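Local structure of malate dehydrogenase (Porphyromonas gingivalis, 3FI9) at residues Ile124-Asn127 / Ile131-Leu134; Gly262-Val265 / Glu271-Met274; Asn101-Ala106 / Met320-Ala325. The protein probably interconverts malate and oxaloacetate with NAD as the hydride carrier. One frame throughout, in Å; residues are numbered along the deposited sequence.

Interaction 1 of 3, residues Ile124-Asn127 / Ile131-Leu134; sequences IIFN and ITGL
The chain at Ile-124–Asn-127, where strand 121-124 gives way to a loop, folds back against the first turns of helix 129-140, the CA atoms of Ile-124 and Gly-133 coming within 5.6 Å and those of Asn-127 and Thr-132 within 6.6 Å. This is a strand-loop-helix corner of the Rossmann domain, at the carboxyl end of its parallel sheet, where such folds place their nucleotide site. Ile-125, Phe-126 and Asn-127 are predicted to bind NAD, and Asn-127 also the substrate.

Thr-132 carries the contact with both of its branches. With chi1 at 57°, OG1 is lodged between the backbone N and the carbonyl carbon, and from there it donates to Phe-126 O over 2.7 Å, tying the loop to the start of the helix. The bond is nearly in line with the carbonyl, at a C=O...donor angle of 163°. A weak hydrogen bond also relates this hydroxyl to Pro-128 O, just ahead of the helix. The methyl branch goes to the aromatic ring instead, CG2 lying 3.4 Å from Phe-126 CE1 and approaching obliquely.

Asn-127 turns its side chain away from the helix segment; its OD1 accepts from Ala-129 N, and the side chain touches His-182, the predicted proton acceptor. Ile-124, by contrast, points at the helix and packs over the backbone of Gly-133. Its CG2 does double duty, touching Thr-132 OG1 at 3.5 Å while sitting 3.8 Å above one face of the Phe-126 ring, offset toward the rim.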
ATOM      1  N   ILE A 124     -11.710  14.654   4.546  1.00 16.32           N
ATOM      2  CA  ILE A 124     -12.819  13.782   4.784  1.00 16.56           C
ATOM      3  C   ILE A 124     -13.041  12.987   3.492  1.00 18.05           C
ATOM      4  O   ILE A 124     -13.142  13.599   2.421  1.00 18.08           O
ATOM      5  CB  ILE A 124     -14.061  14.622   5.077  1.00 16.63           C
ATOM      6  CG1 ILE A 124     -13.856  15.534   6.316  1.00 17.09           C
ATOM      7  CG2 ILE A 124     -15.271  13.696   5.235  1.00 18.04           C
ATOM      8  CD1 ILE A 124     -13.573  14.736   7.581  1.00 20.49           C
ATOM      9  N   ILE A 125     -13.103  11.656   3.553  1.00 17.84           N
ATOM     10  CA  ILE A 125     -13.238  10.933   2.284  1.00 20.32           C
ATOM     11  C   ILE A 125     -14.489  10.061   2.178  1.00 21.51           C
ATOM     12  O   ILE A 125     -14.826   9.583   1.087  1.00 22.72           O
ATOM     13  CB  ILE A 125     -11.978  10.099   1.933  1.00 20.46           C
ATOM     14  CG1 ILE A 125     -12.013   8.722   2.601  1.00 22.60           C
ATOM     15  CG2 ILE A 125     -10.679  10.955   2.168  1.00 20.61           C
ATOM     16  CD1 ILE A 125     -11.210   7.683   1.813  1.00 24.26           C
ATOM     17  N   PHE A 126     -15.207   9.924   3.278  1.00 21.07           N
ATOM     18  CA  PHE A 126     -16.410   9.131   3.296  1.00 22.19           C
ATOM     19  C   PHE A 126     -17.615   9.886   2.705  1.00 23.24           C
ATOM     20  O   PHE A 126     -17.752  11.110   2.819  1.00 22.82           O
ATOM     21  CB  PHE A 126     -16.678   8.502   4.676  1.00 21.51           C
ATOM     22  CG  PHE A 126     -16.885   9.500   5.806  1.00 21.08           C
ATOM     23  CD1 PHE A 126     -18.160   9.967   6.123  1.00 19.63           C
ATOM     24  CD2 PHE A 126     -15.823   9.911   6.583  1.00 18.34           C
ATOM     25  CE1 PHE A 126     -18.350  10.850   7.201  1.00 19.15           C
ATOM     26  CE2 PHE A 126     -16.003  10.799   7.661  1.00 19.69           C
ATOM     27  CZ  PHE A 126     -17.277  11.282   7.954  1.00 21.80           C
ATOM     28  N   ASN A 127     -18.451   9.148   1.999  1.00 23.90           N
ATOM     29  CA  ASN A 127     -19.531   9.774   1.257  1.00 25.43           C
ATOM     30  C   ASN A 127     -20.793   9.964   2.082  1.00 25.52           C
ATOM     31  O   ASN A 127     -20.972   9.304   3.098  1.00 25.10           O
ATOM     32  CB  ASN A 127     -19.812   8.989  -0.020  1.00 25.97           C
ATOM     33  CG  ASN A 127     -18.970   9.482  -1.176  1.00 29.74           C
ATOM     34  OD1 ASN A 127     -18.746  10.689  -1.326  1.00 36.90           O
ATOM     35  ND2 ASN A 127     -18.468   8.570  -1.968  1.00 32.12           N
ATOM     36  N   ILE A 131     -21.458  16.577   1.609  1.00 23.84           N
ATOM     37  CA  ILE A 131     -22.188  16.810   2.848  1.00 22.02           C
ATOM     38  C   ILE A 131     -21.232  16.591   3.983  1.00 21.00           C
ATOM     39  O   ILE A 131     -21.088  17.447   4.847  1.00 21.28           O
ATOM     40  CB  ILE A 131     -23.380  15.869   3.030  1.00 22.70           C
ATOM     41  CG1 ILE A 131     -24.530  16.223   2.072  1.00 21.59           C
ATOM     42  CG2 ILE A 131     -23.885  15.901   4.503  1.00 20.91           C
ATOM     43  CD1 ILE A 131     -25.032  17.650   2.177  1.00 24.15           C
ATOM     44  N   THR A 132     -20.550  15.444   3.981  1.00 20.29           N
ATOM     45  CA  THR A 132     -19.681  15.102   5.117  1.00 18.37           C
ATOM     46  C   THR A 132     -18.567  16.103   5.318  1.00 18.91           C
ATOM     47  O   THR A 132     -18.240  16.510   6.452  1.00 18.03           O
ATOM     48  CB  THR A 132     -19.105  13.674   4.984  1.00 19.71           C
ATOM     49  OG1 THR A 132     -18.388  13.550   3.737  1.00 17.09           O
ATOM     50  CG2 THR A 132     -20.242  12.662   4.997  1.00 20.53           C
ATOM     51  N   GLY A 133     -17.942  16.501   4.216  1.00 17.43           N
ATOM     52  CA  GLY A 133     -16.952  17.519   4.306  1.00 18.33           C
ATOM     53  C   GLY A 133     -17.520  18.843   4.810  1.00 17.88           C
ATOM     54  O   GLY A 133     -16.858  19.534   5.607  1.00 17.33           O
ATOM     55  N   LEU A 134     -18.716  19.229   4.353  1.00 17.27           N
ATOM     56  CA  LEU A 134     -19.254  20.560   4.782  1.00 17.37           C
ATOM     57  C   LEU A 134     -19.669  20.535   6.268  1.00 17.31           C
ATOM     58  O   LEU A 134     -19.439  21.483   7.028  1.00 18.39           O
ATOM     59  CB  LEU A 134     -20.453  20.944   3.900  1.00 18.34           C
ATOM     60  CG  LEU A 134     -21.273  22.190   4.238  1.00 18.36           C
ATOM     61  CD1 LEU A 134     -20.407  23.414   4.150  1.00 18.38           C
ATOM     62  CD2 LEU A 134     -22.469  22.332   3.246  1.00 18.42           C
TER

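Interaction 2 of 3, residues Gly262-Val265 / Glu271-Met274; sequences GCYV and EHIM
Val-265 and Ile-273 form an antiparallel hydrogen-bonded pair. Val-265 N donates to Ile-273 O over 2.8 Å, almost straight at 168°, and Ile-273 N returns a bond to Val-265 O over 3.1 Å. Beside this pair Val-265 CB meets Ile-273 CG2 at 3.9 Å. On the other face of the sheet Tyr-264 stands opposite Met-274, a non-hydrogen-bonded pair. The tyrosine ring, its CG anti to the backbone N (chi1 -173°), reaches along the neighbouring strand: CD1 lies 3.1 Å from Ile-273 O, and OH meets the edge of the His-272 ring, 3.4 Å from CD2. Met-274, bent at both chi2 and chi3, curls back to put SD near the plane of the tyrosine ring, at its edge, 4.0 Å from Tyr-264 CB.

His-272 and Ile-273 together face Val-265, a G1 beta bulge, with His-272 in the left-handed backbone region, where the chain turns a corner at the edge of the mixed sheet. Asn-266 OD1 accepts from His-272 N, and Arg-314 donates to His-272 O. Farther out, Trp-329 meets the histidine ring edge-to-face, while Leu-134 and Leu-137 of helix 129-140 pack against Tyr-264.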
ATOM      1  N   GLY A 262     -12.173  18.475  -3.125  1.00 15.89           N
ATOM      2  CA  GLY A 262     -13.391  19.150  -2.637  1.00 16.41           C
ATOM      3  C   GLY A 262     -13.031  20.252  -1.651  1.00 16.62           C
ATOM      4  O   GLY A 262     -12.173  20.064  -0.756  1.00 16.87           O
ATOM      5  N   CYS A 263     -13.618  21.434  -1.834  1.00 16.24           N
ATOM      6  CA  CYS A 263     -13.388  22.489  -0.939  1.00 15.87           C
ATOM      7  C   CYS A 263     -14.602  23.400  -0.858  1.00 17.34           C
ATOM      8  O   CYS A 263     -15.526  23.293  -1.680  1.00 16.90           O
ATOM      9  CB  CYS A 263     -12.136  23.288  -1.349  1.00 18.68           C
ATOM     10  SG  CYS A 263     -12.432  24.325  -2.763  1.00 21.94           S
ATOM     11  N   TYR A 264     -14.614  24.263   0.161  1.00 16.66           N
ATOM     12  CA  TYR A 264     -15.730  25.169   0.402  1.00 17.16           C
ATOM     13  C   TYR A 264     -15.716  26.243  -0.685  1.00 17.48           C
ATOM     14  O   TYR A 264     -14.665  26.813  -0.993  1.00 18.26           O
ATOM     15  CB  TYR A 264     -15.574  25.900   1.754  1.00 15.56           C
ATOM     16  CG  TYR A 264     -16.828  26.700   2.074  1.00 17.22           C
ATOM     17  CD1 TYR A 264     -18.073  26.076   2.141  1.00 19.10           C
ATOM     18  CD2 TYR A 264     -16.749  28.049   2.327  1.00 22.47           C
ATOM     19  CE1 TYR A 264     -19.255  26.838   2.426  1.00 21.01           C
ATOM     20  CE2 TYR A 264     -17.875  28.802   2.625  1.00 21.66           C
ATOM     21  CZ  TYR A 264     -19.114  28.190   2.673  1.00 21.76           C
ATOM     22  OH  TYR A 264     -20.189  28.980   2.965  1.00 23.98           O
ATOM     23  N   VAL A 265     -16.901  26.518  -1.237  1.00 17.51           N
ATOM     24  CA  VAL A 265     -17.100  27.517  -2.299  1.00 17.62           C
ATOM     25  C   VAL A 265     -18.263  28.394  -1.856  1.00 18.89           C
ATOM     26  O   VAL A 265     -19.316  27.897  -1.462  1.00 17.51           O
ATOM     27  CB  VAL A 265     -17.503  26.843  -3.652  1.00 17.53           C
ATOM     28  CG1 VAL A 265     -17.827  27.903  -4.680  1.00 16.19           C
ATOM     29  CG2 VAL A 265     -16.359  25.907  -4.166  1.00 15.46           C
ATOM     30  N   GLU A 271     -23.403  29.291  -4.187  1.00 19.97           N
ATOM     31  CA  GLU A 271     -23.315  29.781  -2.819  1.00 20.40           C
ATOM     32  C   GLU A 271     -23.265  28.649  -1.812  1.00 20.29           C
ATOM     33  O   GLU A 271     -23.965  27.652  -1.989  1.00 19.74           O
ATOM     34  CB  GLU A 271     -24.541  30.668  -2.546  1.00 21.65           C
ATOM     35  CG  GLU A 271     -24.628  31.871  -3.505  1.00 22.97           C
ATOM     36  CD  GLU A 271     -25.366  31.596  -4.814  1.00 27.68           C
ATOM     37  OE1 GLU A 271     -25.745  30.419  -5.127  1.00 27.39           O
ATOM     38  OE2 GLU A 271     -25.555  32.596  -5.561  1.00 29.62           O
ATOM     39  N   HIS A 272     -22.471  28.808  -0.742  1.00 20.16           N
ATOM     40  CA  HIS A 272     -22.639  27.950   0.471  1.00 19.51           C
ATOM     41  C   HIS A 272     -22.609  26.467   0.200  1.00 19.00           C
ATOM     42  O   HIS A 272     -23.590  25.748   0.448  1.00 18.42           O
ATOM     43  CB  HIS A 272     -23.961  28.284   1.173  1.00 19.79           C
ATOM     44  CG  HIS A 272     -24.045  29.705   1.612  1.00 21.29           C
ATOM     45  ND1 HIS A 272     -24.981  30.589   1.109  1.00 24.99           N
ATOM     46  CD2 HIS A 272     -23.262  30.418   2.454  1.00 21.80           C
ATOM     47  CE1 HIS A 272     -24.784  31.784   1.639  1.00 22.45           C
ATOM     48  NE2 HIS A 272     -23.751  31.710   2.459  1.00 24.47           N
ATOM     49  N   ILE A 273     -21.477  25.985  -0.321  1.00 18.91           N
ATOM     50  CA  ILE A 273     -21.442  24.597  -0.763  1.00 18.48           C
ATOM     51  C   ILE A 273     -20.047  24.038  -0.687  1.00 17.99           C
ATOM     52  O   ILE A 273     -19.071  24.805  -0.557  1.00 18.77           O
ATOM     53  CB  ILE A 273     -21.969  24.500  -2.247  1.00 18.58           C
ATOM     54  CG1 ILE A 273     -22.422  23.089  -2.575  1.00 19.42           C
ATOM     55  CG2 ILE A 273     -20.911  25.039  -3.246  1.00 17.57           C
ATOM     56  CD1 ILE A 273     -23.765  22.730  -1.875  1.00 17.92           C
ATOM     57  N   MET A 274     -19.917  22.715  -0.759  1.00 19.12           N
ATOM     58  CA  MET A 274     -18.562  22.108  -0.974  1.00 20.93           C
ATOM     59  C   MET A 274     -18.630  21.391  -2.321  1.00 20.08           C
ATOM     60  O   MET A 274     -19.548  20.581  -2.525  1.00 18.54           O
ATOM     61  CB  MET A 274     -18.268  21.021   0.055  1.00 20.46           C
ATOM     62  CG  MET A 274     -18.387  21.424   1.503  1.00 25.18           C
ATOM     63  SD  MET A 274     -16.782  22.072   2.094  1.00 28.93           S
ATOM     64  CE  MET A 274     -15.805  20.574   1.811  1.00  8.91           C
TER

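Interaction 3 of 3, residues Asn101-Ala106 / Met320-Ala325; sequences NAEIAA and MGIIPA
Ile-322 meets helix 94-115 at Ala-102 and Glu-103, and these three residues account for most of the surface buried here. The isoleucine points at the helix and contributes about half of it. Its CG1 runs beside the backbone N, and the nearly extended chi2 of 168° carries CD1 out to the helix, where it lies 3.8 Å from Ala-102 CB. The second branch reaches one turn further along, CG2 coming within 4.4 Å of Ala-106 CB, so the side chain spans two alanines on the same helical face.

Glu-103 covers the end of the isoleucine. Bent at chi2 (-69°), it brings its carboxylate obliquely across that end, OE2 3.4 Å from CD1. The carboxylate's charge is met elsewhere, in a salt bridge from OE2 to Lys-99 one turn back; toward Ile-322 the contact is purely van der Waals.

Around this group, Val-317 of helix 297-319 touches both Ala-102 and Ile-322, and Tyr-139 OH of helix 129-140 bonds to Ile-322 O. Ile-322 comes directly after the end of helix 297-319, where Gly-321, with positive phi (76°) and two hydrogen bonds back into the last turn, terminates it in a Schellman motif.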
ATOM      1  N   ASN A 101     -24.278   9.266   7.999  1.00 23.87           N
ATOM      2  CA  ASN A 101     -22.959   9.841   7.682  1.00 23.73           C
ATOM      3  C   ASN A 101     -22.844  11.321   8.044  1.00 23.44           C
ATOM      4  O   ASN A 101     -21.758  11.796   8.449  1.00 22.72           O
ATOM      5  CB  ASN A 101     -22.623   9.646   6.199  1.00 23.70           C
ATOM      6  CG  ASN A 101     -22.280   8.238   5.894  1.00 26.57           C
ATOM      7  OD1 ASN A 101     -21.272   7.726   6.375  1.00 27.14           O
ATOM      8  ND2 ASN A 101     -23.128   7.576   5.111  1.00 27.51           N
ATOM      9  N   ALA A 102     -23.944  12.060   7.897  1.00 22.47           N
ATOM     10  CA  ALA A 102     -23.906  13.458   8.328  1.00 22.98           C
ATOM     11  C   ALA A 102     -23.641  13.541   9.831  1.00 22.45           C
ATOM     12  O   ALA A 102     -22.876  14.422  10.287  1.00 21.79           O
ATOM     13  CB  ALA A 102     -25.176  14.196   7.962  1.00 22.84           C
ATOM     14  N   GLU A 103     -24.272  12.650  10.595  1.00 22.70           N
ATOM     15  CA  GLU A 103     -24.070  12.604  12.067  1.00 23.42           C
ATOM     16  C   GLU A 103     -22.638  12.212  12.452  1.00 22.25           C
ATOM     17  O   GLU A 103     -22.091  12.742  13.405  1.00 22.26           O
ATOM     18  CB  GLU A 103     -25.018  11.619  12.768  1.00 24.62           C
ATOM     19  CG  GLU A 103     -26.518  11.893  12.603  1.00 29.01           C
ATOM     20  CD  GLU A 103     -26.995  13.142  13.313  1.00 34.51           C
ATOM     21  OE1 GLU A 103     -26.158  13.945  13.756  1.00 34.85           O
ATOM     22  OE2 GLU A 103     -28.230  13.325  13.416  1.00 36.99           O
ATOM     23  N   ILE A 104     -22.039  11.253  11.760  1.00 21.29           N
ATOM     24  CA  ILE A 104     -20.658  10.913  12.140  1.00 21.26           C
ATOM     25  C   ILE A 104     -19.754  12.073  11.771  1.00 19.16           C
ATOM     26  O   ILE A 104     -18.820  12.379  12.491  1.00 16.51           O
ATOM     27  CB  ILE A 104     -20.119   9.636  11.474  1.00 21.91           C
ATOM     28  CG1 ILE A 104     -21.061   8.483  11.731  1.00 23.30           C
ATOM     29  CG2 ILE A 104     -18.784   9.254  12.121  1.00 24.58           C
ATOM     30  CD1 ILE A 104     -20.895   7.344  10.675  1.00 27.18           C
ATOM     31  N   ALA A 105     -20.070  12.752  10.672  1.00 19.38           N
ATOM     32  CA  ALA A 105     -19.287  13.922  10.273  1.00 19.25           C
ATOM     33  C   ALA A 105     -19.449  15.036  11.313  1.00 19.23           C
ATOM     34  O   ALA A 105     -18.491  15.708  11.647  1.00 17.79           O
ATOM     35  CB  ALA A 105     -19.718  14.436   8.894  1.00 19.78           C
ATOM     36  N   ALA A 106     -20.653  15.239  11.846  1.00 19.58           N
ATOM     37  CA  ALA A 106     -20.809  16.316  12.903  1.00 19.48           C
ATOM     38  C   ALA A 106     -20.011  16.009  14.169  1.00 18.98           C
ATOM     39  O   ALA A 106     -19.340  16.886  14.776  1.00 19.05           O
ATOM     40  CB  ALA A 106     -22.269  16.517  13.278  1.00 18.76           C
ATOM     41  N   MET A 320     -32.857  18.357   8.527  1.00 24.99           N
ATOM     42  CA  MET A 320     -32.691  17.347   9.558  1.00 25.01           C
ATOM     43  C   MET A 320     -32.193  18.083  10.816  1.00 24.51           C
ATOM     44  O   MET A 320     -32.040  17.498  11.859  1.00 24.87           O
ATOM     45  CB  MET A 320     -31.654  16.301   9.140  1.00 25.52           C
ATOM     46  CG  MET A 320     -32.028  15.274   8.017  1.00 26.62           C
ATOM     47  SD  MET A 320     -30.543  14.321   7.428  1.00 21.66           S
ATOM     48  CE  MET A 320     -31.219  13.443   6.028  1.00 29.22           C
ATOM     49  N   GLY A 321     -31.922  19.371  10.707  1.00 24.28           N
ATOM     50  CA  GLY A 321     -31.356  20.122  11.856  1.00 24.39           C
ATOM     51  C   GLY A 321     -29.864  19.910  12.182  1.00 23.92           C
ATOM     52  O   GLY A 321     -29.385  20.300  13.268  1.00 22.88           O
ATOM     53  N   ILE A 322     -29.114  19.314  11.251  1.00 22.58           N
ATOM     54  CA  ILE A 322     -27.728  18.953  11.516  1.00 22.12           C
ATOM     55  C   ILE A 322     -26.801  20.087  11.065  1.00 22.66           C
ATOM     56  O   ILE A 322     -25.895  20.545  11.786  1.00 21.54           O
ATOM     57  CB  ILE A 322     -27.333  17.669  10.747  1.00 22.70           C
ATOM     58  CG1 ILE A 322     -27.997  16.435  11.364  1.00 21.65           C
ATOM     59  CG2 ILE A 322     -25.753  17.542  10.737  1.00 23.79           C
ATOM     60  CD1 ILE A 322     -27.893  15.139  10.503  1.00 22.70           C
ATOM     61  N   ILE A 323     -27.065  20.554   9.850  1.00 22.28           N
ATOM     62  CA  ILE A 323     -26.418  21.741   9.340  1.00 22.41           C
ATOM     63  C   ILE A 323     -27.323  22.923   9.761  1.00 22.91           C
ATOM     64  O   ILE A 323     -28.545  22.870   9.578  1.00 23.84           O
ATOM     65  CB  ILE A 323     -26.309  21.622   7.797  1.00 21.13           C
ATOM     66  CG1 ILE A 323     -25.419  20.429   7.400  1.00 22.68           C
ATOM     67  CG2 ILE A 323     -25.804  22.913   7.153  1.00 21.53           C
ATOM     68  CD1 ILE A 323     -25.229  20.290   5.849  1.00 21.25           C
ATOM     69  N   PRO A 324     -26.741  23.985  10.334  1.00 23.71           N
ATOM     70  CA  PRO A 324     -27.575  25.126  10.728  1.00 24.10           C
ATOM     71  C   PRO A 324     -28.126  25.861   9.516  1.00 24.14           C
ATOM     72  O   PRO A 324     -27.593  25.700   8.404  1.00 23.26           O
ATOM     73  CB  PRO A 324     -26.598  26.051  11.463  1.00 24.19           C
ATOM     74  CG  PRO A 324     -25.341  25.244  11.667  1.00 25.83           C
ATOM     75  CD  PRO A 324     -25.308  24.256  10.532  1.00 23.64           C
ATOM     76  N   ALA A 325     -29.197  26.632   9.723  1.00 23.88           N
ATOM     77  CA  ALA A 325     -29.690  27.565   8.699  1.00 25.13           C
ATOM     78  C   ALA A 325     -28.552  28.321   8.064  1.00 24.87           C
ATOM     79  O   ALA A 325     -27.640  28.819   8.742  1.00 24.41           O
ATOM     80  CB  ALA A 325     -30.687  28.570   9.304  1.00 25.74           C
TER

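The centres of interactions 1 and 2 lie about 8 and 13 Å from the centre of the chain, that of interaction 3 about 19 Å, its few touching residues still mostly buried. Their chemistry follows their place: one side-chain-to-backbone bond at the predicted cofactor loop, paired backbone bonds at the sheet edge, and van der Waals contact without a hydrogen bond, a carboxylate included, where helix 94-115 meets the C-terminal loop. Helix 129-140 joins the first two, since Leu-134 CB packs 3.2 Å from Met-274 CG. Asn-101 and Ala-105, on the same helix 94-115 as interaction 3 but outside its contact, touch Asn-127 and Thr-132 of interaction 1, whereas interactions 2 and 3 remain about 8 Å apart at their nearest atoms.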